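Local coordinates for VgrG protein (Vibrio cholerae, PDB 4DTF) that carries an actin cross-linking domain and probably uses ATP to join actin subunits covalently, as a type VI secretion effector, at residues G54-M59 with V92-E97; V179-F184 with P344-L349. All blocks are in the same frame, centred on the assembly; numbering follows the deposited sequence.

In the fold
Contacts 1 and 2 sit on two sides of the bound ATP analogue ANP. Their centres are 20 Å apart. Their nearest atoms are about 7 Å apart, so they do not touch directly. Strand 24-30 bridges them: it pairs with strand 85-97 of contact 1 and with strand 173-180 of contact 2. Pro-95 of contact 1 and Leu-349 of contact 2 cover opposite faces of the adenine. Contact 1 also reaches the ribose through Ser-93, and the side chain of Val-92 is about 4 Å from a bound magnesium ion. Contact 2 meets the nucleotide at the base. Ser-24 adds a further hydrogen bond to ANP.

Contact 1: residues G54-M59 with V92-E97; sequences GDALFM and VSYPCE. With ANP (phosphoaminophosphonic acid-adenylate ester), chain B.
Tyr-94 lies against the strand of residues 56-59, which runs between strands 45-51 and 85-97. Tyr-94 CG is anti to its own carbonyl carbon (chi1 -80°), which turns the ring back over Ala-56. Tyr-94 CB rests 3.5 Å from Ala-56 O. Further out, the methyl of Ala-56 sits over the ring centre, with Ala-56 CB 3.6 Å from the Tyr-94 centroid in a CH-pi contact. Tyr-94 CD1 presents the ring edge to Phe-58 N at 3.5 Å. Tyr-94 CE1 meets Met-59 CG at 3.6 Å. At the tip, Tyr-94 OH touches Met-59 CE at 3.5 Å, but its polar partner is Pro-14 O, a hydrogen bond. The extended Met-59 chain crosses the tyrosine at about a right angle. Met-59 SD approaches the Tyr-94 ring obliquely, a Met-aromatic contact.

The backbones form an antiparallel pair. Phe-58 and Ser-93 are a non-hydrogen-bonded pair; Met-59 and Val-92 are a hydrogen-bonded one, linked in both directions. Tyr-94 N adds a bond to Leu-57 O of 2.9 Å. Across the strand, Val-49 is met by two residues, Leu-57 and Phe-58, which makes a classic beta bulge. The Phe-58 ring turns to helix 101-124.

The second segment also lines the nucleotide site. ANP O2' donates to Ser-93 O at 2.6 Å, and Pro-95 CG packs 3.5 Å from ANP C5 on the adenine.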
ATOM      1  N   GLY A  54     -17.796 -17.969  -0.000  1.00 35.69           N
ATOM      2  CA  GLY A  54     -16.553 -18.139   0.750  1.00 34.43           C
ATOM      3  C   GLY A  54     -15.370 -17.285   0.323  1.00 34.71           C
ATOM      4  O   GLY A  54     -14.334 -17.332   0.988  1.00 34.32           O
ATOM      5  N   ASP A  55     -15.491 -16.507  -0.780  1.00 28.93           N
ATOM      6  CA  ASP A  55     -14.395 -15.651  -1.275  1.00 27.45           C
ATOM      7  C   ASP A  55     -14.166 -14.426  -0.358  1.00 25.80           C
ATOM      8  O   ASP A  55     -15.071 -13.613  -0.183  1.00 23.86           O
ATOM      9  CB  ASP A  55     -14.682 -15.171  -2.717  1.00 29.90           C
ATOM     10  CG  ASP A  55     -15.194 -16.242  -3.669  1.00 43.92           C
ATOM     11  OD1 ASP A  55     -14.464 -17.243  -3.886  1.00 44.05           O
ATOM     12  OD2 ASP A  55     -16.309 -16.061  -4.228  1.00 50.26           O
ATOM     13  N   ALA A  56     -12.968 -14.306   0.221  1.00 20.91           N
ATOM     14  CA  ALA A  56     -12.565 -13.176   1.075  1.00 19.40           C
ATOM     15  C   ALA A  56     -12.506 -11.898   0.202  1.00 21.52           C
ATOM     16  O   ALA A  56     -11.862 -11.900  -0.854  1.00 20.40           O
ATOM     17  CB  ALA A  56     -11.210 -13.469   1.696  1.00 20.01           C
ATOM     18  N   LEU A  57     -13.264 -10.852   0.588  1.00 17.10           N
ATOM     19  CA  LEU A  57     -13.368  -9.611  -0.197  1.00 15.85           C
ATOM     20  C   LEU A  57     -12.552  -8.461   0.343  1.00 18.39           C
ATOM     21  O   LEU A  57     -11.850  -7.798  -0.422  1.00 18.38           O
ATOM     22  CB  LEU A  57     -14.838  -9.213  -0.418  1.00 16.03           C
ATOM     23  CG  LEU A  57     -15.738 -10.286  -1.061  1.00 19.64           C
ATOM     24  CD1 LEU A  57     -17.188  -9.938  -0.874  1.00 18.26           C
ATOM     25  CD2 LEU A  57     -15.407 -10.488  -2.573  1.00 21.75           C
ATOM     26  N   PHE A  58     -12.632  -8.216   1.653  1.00 15.41           N
ATOM     27  CA  PHE A  58     -11.843  -7.175   2.298  1.00 13.49           C
ATOM     28  C   PHE A  58     -11.668  -7.419   3.774  1.00 18.60           C
ATOM     29  O   PHE A  58     -12.469  -8.120   4.381  1.00 18.75           O
ATOM     30  CB  PHE A  58     -12.395  -5.763   2.024  1.00 14.85           C
ATOM     31  CG  PHE A  58     -13.777  -5.480   2.548  1.00 15.52           C
ATOM     32  CD1 PHE A  58     -13.965  -5.030   3.850  1.00 16.34           C
ATOM     33  CD2 PHE A  58     -14.895  -5.653   1.735  1.00 16.00           C
ATOM     34  CE1 PHE A  58     -15.248  -4.760   4.332  1.00 16.95           C
ATOM     35  CE2 PHE A  58     -16.180  -5.407   2.228  1.00 18.49           C
ATOM     36  CZ  PHE A  58     -16.346  -4.932   3.510  1.00 15.89           C
ATOM     37  N   MET A  59     -10.638  -6.801   4.357  1.00 15.25           N
ATOM     38  CA  MET A  59     -10.330  -6.857   5.778  1.00 15.63           C
ATOM     39  C   MET A  59     -10.871  -5.625   6.467  1.00 18.23           C
ATOM     40  O   MET A  59     -10.901  -4.541   5.876  1.00 16.57           O
ATOM     41  CB  MET A  59      -8.812  -6.863   5.992  1.00 18.86           C
ATOM     42  CG  MET A  59      -8.112  -8.093   5.456  1.00 23.56           C
ATOM     43  SD  MET A  59      -6.336  -7.847   5.609  1.00 28.80           S
ATOM     44  CE  MET A  59      -5.748  -9.429   5.108  1.00 26.47           C
ATOM     45  N   VAL A  92      -9.718  -2.845   3.654  1.00 14.50           N
ATOM     46  CA  VAL A  92      -8.581  -3.207   2.793  1.00 14.30           C
ATOM     47  C   VAL A  92      -8.940  -4.434   1.973  1.00 18.03           C
ATOM     48  O   VAL A  92      -9.061  -5.526   2.528  1.00 17.57           O
ATOM     49  CB  VAL A  92      -7.266  -3.390   3.614  1.00 18.06           C
ATOM     50  CG1 VAL A  92      -6.083  -3.679   2.692  1.00 18.13           C
ATOM     51  CG2 VAL A  92      -6.975  -2.152   4.482  1.00 17.60           C
ATOM     52  N   SER A  93      -9.147  -4.256   0.663  1.00 13.94           N
ATOM     53  CA  SER A  93      -9.553  -5.383  -0.165  1.00 14.11           C
ATOM     54  C   SER A  93      -8.493  -6.463  -0.303  1.00 19.52           C
ATOM     55  O   SER A  93      -7.299  -6.180  -0.193  1.00 19.58           O
ATOM     56  CB  SER A  93     -10.018  -4.918  -1.545  1.00 15.46           C
ATOM     57  OG  SER A  93      -8.929  -4.617  -2.405  1.00 16.27           O
ATOM     58  N   TYR A  94      -8.942  -7.698  -0.547  1.00 17.29           N
ATOM     59  CA  TYR A  94      -8.084  -8.811  -0.917  1.00 17.43           C
ATOM     60  C   TYR A  94      -7.857  -8.535  -2.412  1.00 21.12           C
ATOM     61  O   TYR A  94      -8.831  -8.204  -3.110  1.00 19.52           O
ATOM     62  CB  TYR A  94      -8.801 -10.160  -0.685  1.00 17.87           C
ATOM     63  CG  TYR A  94      -8.749 -10.569   0.773  1.00 19.26           C
ATOM     64  CD1 TYR A  94      -9.647 -10.041   1.697  1.00 19.62           C
ATOM     65  CD2 TYR A  94      -7.749 -11.417   1.244  1.00 21.35           C
ATOM     66  CE1 TYR A  94      -9.569 -10.365   3.050  1.00 18.60           C
ATOM     67  CE2 TYR A  94      -7.673 -11.768   2.592  1.00 22.68           C
ATOM     68  CZ  TYR A  94      -8.579 -11.228   3.495  1.00 26.90           C
ATOM     69  OH  TYR A  94      -8.493 -11.535   4.830  1.00 25.54           O
ATOM     70  N   PRO A  95      -6.603  -8.548  -2.918  1.00 19.62           N
ATOM     71  CA  PRO A  95      -6.396  -8.242  -4.343  1.00 19.44           C
ATOM     72  C   PRO A  95      -7.136  -9.185  -5.285  1.00 22.98           C
ATOM     73  O   PRO A  95      -7.425 -10.335  -4.934  1.00 22.75           O
ATOM     74  CB  PRO A  95      -4.881  -8.394  -4.515  1.00 21.92           C
ATOM     75  CG  PRO A  95      -4.464  -9.327  -3.405  1.00 26.44           C
ATOM     76  CD  PRO A  95      -5.327  -8.906  -2.263  1.00 21.24           C
ATOM     77  N   CYS A  96      -7.455  -8.679  -6.472  1.00 19.26           N
ATOM     78  CA  CYS A  96      -8.084  -9.442  -7.533  1.00 19.86           C
ATOM     79  C   CYS A  96      -7.410  -9.067  -8.847  1.00 23.37           C
ATOM     80  O   CYS A  96      -6.559  -8.167  -8.864  1.00 22.43           O
ATOM     81  CB  CYS A  96      -9.596  -9.228  -7.567  1.00 19.84           C
ATOM     82  SG  CYS A  96     -10.119  -7.555  -8.022  1.00 23.89           S
ATOM     83  N   GLU A  97      -7.743  -9.774  -9.933  1.00 19.31           N
ATOM     84  CA  GLU A  97      -7.194  -9.464 -11.248  1.00 20.25           C
ATOM     85  C   GLU A  97      -7.823  -8.166 -11.700  1.00 24.04           C
ATOM     86  O   GLU A  97      -9.013  -7.951 -11.470  1.00 21.92           O
ATOM     87  CB  GLU A  97      -7.497 -10.579 -12.250  1.00 22.27           C
ATOM     88  CG  GLU A  97      -7.036 -11.946 -11.778  1.00 34.82           C
ATOM     89  CD  GLU A  97      -7.548 -13.138 -12.563  1.00 55.76           C
ATOM     90  OE1 GLU A  97      -7.615 -14.243 -11.984  1.00 42.80           O
ATOM     91  OE2 GLU A  97      -7.871 -12.971 -13.756  1.00 45.98           O
TER
HETATM   92  PG  ANP B 401      -0.826   0.628   6.693  1.00 97.80           P
HETATM   93  O1G ANP B 401      -2.075   1.454   6.656  1.00 97.43           O
HETATM   94  O2G ANP B 401       0.417   1.459   6.563  1.00 99.72           O
HETATM   95  O3G ANP B 401      -0.708  -0.137   7.976  1.00 98.04           O
HETATM   96  PB  ANP B 401      -0.975  -1.920   5.485  1.00 90.36           P
HETATM   97  O1B ANP B 401      -0.186  -2.467   6.620  1.00 90.56           O
HETATM   98  O2B ANP B 401      -2.417  -2.297   5.635  1.00 91.31           O
HETATM   99  N3B ANP B 401      -0.859  -0.424   5.481  1.00 94.57           N
HETATM  100  PA  ANP B 401      -1.029  -3.560   3.206  1.00 70.73           P
HETATM  101  O1A ANP B 401       0.001  -4.541   2.785  1.00 70.15           O
HETATM  102  O2A ANP B 401      -2.153  -4.285   3.938  1.00 70.40           O
HETATM  103  O3A ANP B 401      -0.417  -2.536   4.113  1.00 81.38           O
HETATM  104  O5' ANP B 401      -1.648  -2.798   1.939  1.00 58.34           O
HETATM  105  C5' ANP B 401      -1.849  -3.693   0.850  1.00 44.98           C
HETATM  106  C4' ANP B 401      -2.617  -3.051  -0.270  1.00 33.99           C
HETATM  107  O4' ANP B 401      -2.119  -3.651  -1.482  1.00 28.57           O
HETATM  108  C3' ANP B 401      -4.114  -3.360  -0.275  1.00 27.30           C
HETATM  109  O3' ANP B 401      -4.836  -2.403  -1.044  1.00 25.05           O
HETATM  110  C2' ANP B 401      -4.134  -4.743  -0.920  1.00 24.30           C
HETATM  111  O2' ANP B 401      -5.376  -5.096  -1.504  1.00 23.69           O
HETATM  112  C1' ANP B 401      -3.083  -4.542  -2.007  1.00 26.56           C
HETATM  113  N9  ANP B 401      -2.405  -5.745  -2.458  1.00 23.47           N
HETATM  114  C8  ANP B 401      -1.851  -6.748  -1.700  1.00 19.45           C
HETATM  115  N7  ANP B 401      -1.350  -7.730  -2.400  1.00 20.37           N
HETATM  116  C5  ANP B 401      -1.565  -7.347  -3.713  1.00 19.75           C
HETATM  117  C6  ANP B 401      -1.227  -7.939  -4.949  1.00 20.15           C
HETATM  118  N6  ANP B 401      -0.621  -9.126  -5.064  1.00 20.87           N
HETATM  119  N1  ANP B 401      -1.547  -7.265  -6.077  1.00 20.48           N
HETATM  120  C2  ANP B 401      -2.171  -6.085  -5.971  1.00 18.84           C
HETATM  121  N3  ANP B 401      -2.549  -5.436  -4.866  1.00 19.02           N
HETATM  122  C4  ANP B 401      -2.212  -6.125  -3.766  1.00 20.92           C

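Contact 2: residues V179-F184 with P344-L349; sequences VAAKGF and PELAIL. With ANP (phosphoaminophosphonic acid-adenylate ester), chain B.
Lys-182 holds CG between its backbone N and carbonyl carbon (chi1 70°), and the chain then runs extended toward Glu-345. Glu-345 turns its own CG anti to the carbonyl carbon (chi1 -63°) and extends to meet it. Lys-182 NZ lands on the syn lone pair of Glu-345 OE2, 2.6 Å away, in a salt bridge.

Next to the salt bridge the chains pair as antiparallel strands. Val-179 and Ile-348 exchange two backbone bonds, and Ile-348 N to Val-179 O measures 2.9 Å. Ala-180 and Ala-347 follow as a non-hydrogen-bonded pair, and the first chain then turns into a 3-10 segment at 181-183. Ala-181 N still reaches Leu-346 O at 2.9 Å. A water joins the same Leu-346 O to Lys-182 N, so that carbonyl is gripped twice.

Ala-181 CB lies 3.7 Å from Leu-346 CD2. Ile-348 CD1 comes to Phe-184 CD2 at 4.0 Å, the two side chains crossing at about a right angle. Leu-349 CD2 packs 3.4 Å from ANP C5, so this strand also walls the adenine site.

The contact is thus apolar at Phe-184 and charged at its solvent-facing end, where the short ion pair probably favours the charged forms of both groups.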
ATOM      1  N   VAL A 179       2.196  -5.650 -10.927  1.00 18.99           N
ATOM      2  CA  VAL A 179       2.526  -6.052 -12.307  1.00 18.89           C
ATOM      3  C   VAL A 179       3.780  -6.926 -12.288  1.00 22.73           C
ATOM      4  O   VAL A 179       4.573  -6.812 -11.353  1.00 21.97           O
ATOM      5  CB  VAL A 179       2.708  -4.828 -13.276  1.00 22.89           C
ATOM      6  CG1 VAL A 179       1.394  -4.070 -13.499  1.00 22.50           C
ATOM      7  CG2 VAL A 179       3.800  -3.877 -12.789  1.00 22.27           C
ATOM      8  N   ALA A 180       3.993  -7.752 -13.336  1.00 20.42           N
ATOM      9  CA  ALA A 180       5.222  -8.533 -13.501  1.00 20.47           C
ATOM     10  C   ALA A 180       6.387  -7.527 -13.574  1.00 24.34           C
ATOM     11  O   ALA A 180       6.292  -6.535 -14.307  1.00 23.79           O
ATOM     12  CB  ALA A 180       5.162  -9.336 -14.800  1.00 22.07           C
ATOM     13  N   ALA A 181       7.441  -7.741 -12.759  1.00 20.13           N
ATOM     14  CA  ALA A 181       8.604  -6.857 -12.684  1.00 19.88           C
ATOM     15  C   ALA A 181       9.263  -6.671 -14.059  1.00 25.31           C
ATOM     16  O   ALA A 181       9.635  -5.544 -14.403  1.00 23.94           O
ATOM     17  CB  ALA A 181       9.603  -7.393 -11.670  1.00 20.22           C
ATOM     18  N   LYS A 182       9.303  -7.745 -14.872  1.00 24.43           N
ATOM     19  CA  LYS A 182       9.864  -7.736 -16.228  1.00 25.89           C
ATOM     20  C   LYS A 182       9.074  -6.853 -17.193  1.00 31.52           C
ATOM     21  O   LYS A 182       9.576  -6.538 -18.264  1.00 32.59           O
ATOM     22  CB  LYS A 182       9.996  -9.167 -16.779  1.00 27.87           C
ATOM     23  CG  LYS A 182       8.657  -9.830 -17.101  1.00 39.97           C
ATOM     24  CD  LYS A 182       8.822 -11.165 -17.776  1.00 47.44           C
ATOM     25  CE  LYS A 182       7.494 -11.623 -18.311  1.00 61.77           C
ATOM     26  NZ  LYS A 182       7.453 -13.092 -18.476  1.00 70.84           N
ATOM     27  N   GLY A 183       7.850  -6.486 -16.818  1.00 21.07           N
ATOM     28  CA  GLY A 183       7.016  -5.639 -17.659  1.00 21.04           C
ATOM     29  C   GLY A 183       7.297  -4.154 -17.515  1.00 24.89           C
ATOM     30  O   GLY A 183       6.954  -3.382 -18.414  1.00 25.05           O
ATOM     31  N   PHE A 184       7.861  -3.724 -16.363  1.00 20.74           N
ATOM     32  CA  PHE A 184       8.096  -2.297 -16.096  1.00 20.53           C
ATOM     33  C   PHE A 184       9.132  -1.721 -17.060  1.00 24.19           C
ATOM     34  O   PHE A 184      10.299  -2.103 -17.019  1.00 22.63           O
ATOM     35  CB  PHE A 184       8.474  -2.029 -14.616  1.00 21.83           C
ATOM     36  CG  PHE A 184       8.063  -0.656 -14.120  1.00 22.75           C
ATOM     37  CD1 PHE A 184       8.704   0.492 -14.582  1.00 23.73           C
ATOM     38  CD2 PHE A 184       7.046  -0.512 -13.175  1.00 23.98           C
ATOM     39  CE1 PHE A 184       8.307   1.757 -14.142  1.00 24.63           C
ATOM     40  CE2 PHE A 184       6.663   0.754 -12.723  1.00 25.94           C
ATOM     41  CZ  PHE A 184       7.300   1.879 -13.204  1.00 23.83           C
ATOM     42  N   PRO A 344       6.363 -19.218 -11.013  1.00 29.30           N
ATOM     43  CA  PRO A 344       5.959 -17.817 -10.804  1.00 28.61           C
ATOM     44  C   PRO A 344       7.058 -16.792 -10.973  1.00 31.26           C
ATOM     45  O   PRO A 344       8.213 -17.038 -10.642  1.00 31.83           O
ATOM     46  CB  PRO A 344       5.374 -17.799  -9.388  1.00 30.15           C
ATOM     47  CG  PRO A 344       5.421 -19.199  -8.894  1.00 34.96           C
ATOM     48  CD  PRO A 344       6.390 -19.949  -9.731  1.00 30.86           C
ATOM     49  N   GLU A 345       6.679 -15.634 -11.488  1.00 26.33           N
ATOM     50  CA  GLU A 345       7.607 -14.536 -11.714  1.00 25.61           C
ATOM     51  C   GLU A 345       7.308 -13.429 -10.745  1.00 25.91           C
ATOM     52  O   GLU A 345       6.170 -13.286 -10.294  1.00 23.59           O
ATOM     53  CB  GLU A 345       7.493 -14.034 -13.148  1.00 27.11           C
ATOM     54  CG  GLU A 345       7.873 -15.102 -14.165  1.00 39.09           C
ATOM     55  CD  GLU A 345       7.430 -14.754 -15.562  1.00 60.73           C
ATOM     56  OE1 GLU A 345       6.220 -14.846 -15.851  1.00 53.18           O
ATOM     57  OE2 GLU A 345       8.295 -14.323 -16.345  1.00 58.65           O
ATOM     58  N   LEU A 346       8.335 -12.649 -10.416  1.00 21.88           N
ATOM     59  CA  LEU A 346       8.218 -11.546  -9.477  1.00 21.52           C
ATOM     60  C   LEU A 346       7.205 -10.500  -9.913  1.00 23.29           C
ATOM     61  O   LEU A 346       7.194 -10.077 -11.073  1.00 21.96           O
ATOM     62  CB  LEU A 346       9.599 -10.893  -9.228  1.00 21.53           C
ATOM     63  CG  LEU A 346       9.623  -9.602  -8.383  1.00 25.73           C
ATOM     64  CD1 LEU A 346       9.347  -9.895  -6.890  1.00 25.47           C
ATOM     65  CD2 LEU A 346      10.951  -8.891  -8.528  1.00 27.26           C
ATOM     66  N   ALA A 347       6.340 -10.113  -8.972  1.00 19.11           N
ATOM     67  CA  ALA A 347       5.398  -9.016  -9.146  1.00 18.22           C
ATOM     68  C   ALA A 347       5.917  -7.893  -8.254  1.00 19.81           C
ATOM     69  O   ALA A 347       6.429  -8.146  -7.159  1.00 17.51           O
ATOM     70  CB  ALA A 347       3.984  -9.418  -8.717  1.00 18.58           C
ATOM     71  N   ILE A 348       5.813  -6.659  -8.743  1.00 16.22           N
ATOM     72  CA  ILE A 348       6.204  -5.455  -8.020  1.00 15.42           C
ATOM     73  C   ILE A 348       4.963  -4.603  -7.919  1.00 17.67           C
ATOM     74  O   ILE A 348       4.170  -4.540  -8.868  1.00 16.46           O
ATOM     75  CB  ILE A 348       7.433  -4.733  -8.647  1.00 17.79           C
ATOM     76  CG1 ILE A 348       7.238  -4.474 -10.169  1.00 17.18           C
ATOM     77  CG2 ILE A 348       8.721  -5.524  -8.331  1.00 18.70           C
ATOM     78  CD1 ILE A 348       8.306  -3.541 -10.849  1.00 21.48           C
ATOM     79  N   LEU A 349       4.745  -4.015  -6.738  1.00 15.54           N
ATOM     80  CA  LEU A 349       3.527  -3.275  -6.421  1.00 15.27           C
ATOM     81  C   LEU A 349       3.707  -1.794  -6.257  1.00 19.32           C
ATOM     82  O   LEU A 349       4.776  -1.325  -5.865  1.00 18.25           O
ATOM     83  CB  LEU A 349       2.852  -3.897  -5.179  1.00 15.28           C
ATOM     84  CG  LEU A 349       1.971  -5.125  -5.470  1.00 19.79           C
ATOM     85  CD1 LEU A 349       2.803  -6.346  -5.903  1.00 19.69           C
ATOM     86  CD2 LEU A 349       1.177  -5.486  -4.275  1.00 20.59           C
TER
HETATM   87  PG  ANP B 401      -0.826   0.628   6.693  1.00 97.80           P
HETATM   88  O1G ANP B 401      -2.075   1.454   6.656  1.00 97.43           O
HETATM   89  O2G ANP B 401       0.417   1.459   6.563  1.00 99.72           O
HETATM   90  O3G ANP B 401      -0.708  -0.137   7.976  1.00 98.04           O
HETATM   91  PB  ANP B 401      -0.975  -1.920   5.485  1.00 90.36           P
HETATM   92  O1B ANP B 401      -0.186  -2.467   6.620  1.00 90.56           O
HETATM   93  O2B ANP B 401      -2.417  -2.297   5.635  1.00 91.31           O
HETATM   94  N3B ANP B 401      -0.859  -0.424   5.481  1.00 94.57           N
HETATM   95  PA  ANP B 401      -1.029  -3.560   3.206  1.00 70.73           P
HETATM   96  O1A ANP B 401       0.001  -4.541   2.785  1.00 70.15           O
HETATM   97  O2A ANP B 401      -2.153  -4.285   3.938  1.00 70.40           O
HETATM   98  O3A ANP B 401      -0.417  -2.536   4.113  1.00 81.38           O
HETATM   99  O5' ANP B 401      -1.648  -2.798   1.939  1.00 58.34           O
HETATM  100  C5' ANP B 401      -1.849  -3.693   0.850  1.00 44.98           C
HETATM  101  C4' ANP B 401      -2.617  -3.051  -0.270  1.00 33.99           C
HETATM  102  O4' ANP B 401      -2.119  -3.651  -1.482  1.00 28.57           O
HETATM  103  C3' ANP B 401      -4.114  -3.360  -0.275  1.00 27.30           C
HETATM  104  O3' ANP B 401      -4.836  -2.403  -1.044  1.00 25.05           O
HETATM  105  C2' ANP B 401      -4.134  -4.743  -0.920  1.00 24.30           C
HETATM  106  O2' ANP B 401      -5.376  -5.096  -1.504  1.00 23.69           O
HETATM  107  C1' ANP B 401      -3.083  -4.542  -2.007  1.00 26.56           C
HETATM  108  N9  ANP B 401      -2.405  -5.745  -2.458  1.00 23.47           N
HETATM  109  C8  ANP B 401      -1.851  -6.748  -1.700  1.00 19.45           C
HETATM  110  N7  ANP B 401      -1.350  -7.730  -2.400  1.00 20.37           N
HETATM  111  C5  ANP B 401      -1.565  -7.347  -3.713  1.00 19.75           C
HETATM  112  C6  ANP B 401      -1.227  -7.939  -4.949  1.00 20.15           C
HETATM  113  N6  ANP B 401      -0.621  -9.126  -5.064  1.00 20.87           N
HETATM  114  N1  ANP B 401      -1.547  -7.265  -6.077  1.00 20.48           N
HETATM  115  C2  ANP B 401      -2.171  -6.085  -5.971  1.00 18.84           C
HETATM  116  N3  ANP B 401      -2.549  -5.436  -4.866  1.00 19.02           N
HETATM  117  C4  ANP B 401      -2.212  -6.125  -3.766  1.00 20.92           C
HETATM  118  O   HOH W   1       8.772 -10.442 -13.501  1.00 17.52           O